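Local atomic coordinates of neutral proteinase inhibitor ScNPI (Streptomyces caespitosus, PDB entry 4HWX), a protein that inhibits serine endopeptidases, probably subtilisin-like ones, and, as a two-faced single-domain inhibitor, probably a second class of peptidase at the same time. Residues T99-M102 and S103-N107. Numbering follows the deposited sequence.
Sequences TCVM and SANLN
The short C-terminal helix 99-105 of this Streptomyces subtilisin inhibitor fold winds down where Asn105 turns back on Val101 and Leu106 crosses Met102 at a slant. Two ordinary i to i+4 bonds, Ser103 N to Thr99 O and Ala104 N to Cys100 O, bring the helix to this last turn. There Val101 O is gripped twice by one residue: Asn105 N donates at 3.1 Å and its own amide ND2 at 2.9 Å, from opposite faces of the carbonyl plane. The side-chain bond is nearly straight (169°), with Val101 O almost in the plane of the amide. Asparagine suits the place because its short chain, with CG beside the backbone N (chi1 -74°), folds ND2 back over the preceding turn, where it also meets Val101 CG1 at 3.6 Å. A leucine here would probably cost Val101 O its side-chain donor, leaving the backbone N as its donor within the turn. Leu106 is the first residue to leave helical phi/psi, but its N, placed by the turn before it, donates to Met102 O at 2.9 Å. On the inward side the helix lies on the antiparallel sheet: the long, unbranched Met102, CG anti to the backbone N (chi1 171°), reaches Val77, Val79 and Phe96, while branched Leu106 sets CD1 3.9 Å from Met102 CG and also touches Tyr112. From the same helix, Cys100 forms a disulfide with Cys70, tying it to the loop that precedes strand 77-82.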
loop_
_atom_site.group_PDB
_atom_site.type_symbol
_atom_site.label_atom_id
_atom_site.label_comp_id
_atom_site.label_asym_id
_atom_site.label_seq_id
_atom_site.Cartn_x
_atom_site.Cartn_y
_atom_site.Cartn_z
ATOM N N THR A 99 4.039 22.539 -0.490
ATOM C CA THR A 99 3.506 22.021 0.778
ATOM C C THR A 99 2.406 22.881 1.358
ATOM O O THR A 99 1.479 22.326 1.964
ATOM C CB THR A 99 4.612 21.832 1.813
ATOM O OG1 THR A 99 5.211 23.101 2.089
ATOM C CG2 THR A 99 5.648 20.801 1.360
ATOM N N CYS A 100 2.488 24.220 1.198
ATOM C CA CYS A 100 1.445 25.109 1.713
ATOM C C CYS A 100 0.105 24.790 1.020
ATOM O O CYS A 100 -0.927 24.712 1.683
ATOM C CB CYS A 100 1.832 26.576 1.526
ATOM S SG CYS A 100 0.628 27.744 2.225
ATOM N N VAL A 101 0.123 24.660 -0.316
ATOM C CA VAL A 101 -1.071 24.360 -1.136
ATOM C C VAL A 101 -1.636 22.964 -0.744
ATOM O O VAL A 101 -2.852 22.789 -0.609
ATOM C CB VAL A 101 -0.783 24.464 -2.664
ATOM C CG1 VAL A 101 -2.022 24.078 -3.487
ATOM C CG2 VAL A 101 -0.321 25.879 -3.038
ATOM N N MET A 102 -0.747 22.016 -0.496
ATOM C CA MET A 102 -1.141 20.683 -0.044
ATOM C C MET A 102 -1.908 20.765 1.263
ATOM O O MET A 102 -3.023 20.226 1.353
ATOM C CB MET A 102 0.092 19.783 0.125
ATOM C CG MET A 102 -0.256 18.478 0.798
ATOM S SD MET A 102 1.143 17.342 0.875
ATOM C CE MET A 102 0.593 16.313 2.334
ATOM N N SER A 103 -1.328 21.471 2.256
ATOM C CA SER A 103 -1.953 21.649 3.575
ATOM C C SER A 103 -3.328 22.325 3.448
ATOM O O SER A 103 -4.308 21.845 4.062
ATOM C CB SER A 103 -1.039 22.443 4.507
ATOM O OG SER A 103 -1.680 22.693 5.748
ATOM N N ALA A 104 -3.424 23.380 2.605
ATOM C CA ALA A 104 -4.680 24.122 2.408
ATOM C C ALA A 104 -5.808 23.226 1.862
ATOM O O ALA A 104 -6.951 23.326 2.329
ATOM C CB ALA A 104 -4.464 25.305 1.472
ATOM N N ASN A 105 -5.481 22.341 0.908
ATOM C CA ASN A 105 -6.487 21.486 0.265
ATOM C C ASN A 105 -6.746 20.179 0.987
ATOM O O ASN A 105 -7.758 19.537 0.701
ATOM C CB ASN A 105 -6.063 21.181 -1.160
ATOM C CG ASN A 105 -6.248 22.367 -2.050
ATOM O OD1 ASN A 105 -7.338 22.591 -2.586
ATOM N ND2 ASN A 105 -5.217 23.200 -2.149
ATOM N N LEU A 106 -5.846 19.758 1.890
ATOM C CA LEU A 106 -6.060 18.489 2.568
ATOM C C LEU A 106 -6.641 18.693 3.939
ATOM O O LEU A 106 -6.462 17.825 4.796
ATOM C CB LEU A 106 -4.801 17.608 2.611
ATOM C CG LEU A 106 -4.607 16.752 1.364
ATOM C CD1 LEU A 106 -3.272 16.025 1.420
ATOM C CD2 LEU A 106 -5.774 15.745 1.162
ATOM N N ASN A 107 -7.378 19.835 4.127
ATOM C CA ASN A 107 -8.165 20.206 5.318
ATOM C C ASN A 107 -7.242 20.161 6.524
ATOM O O ASN A 107 -6.220 20.849 6.573
ATOM C CB ASN A 107 -9.327 19.163 5.432
ATOM C CG ASN A 107 -10.569 19.534 6.188
ATOM O OD1 ASN A 107 -10.937 18.867 7.162
ATOM N ND2 ASN A 107 -11.333 20.474 5.652
#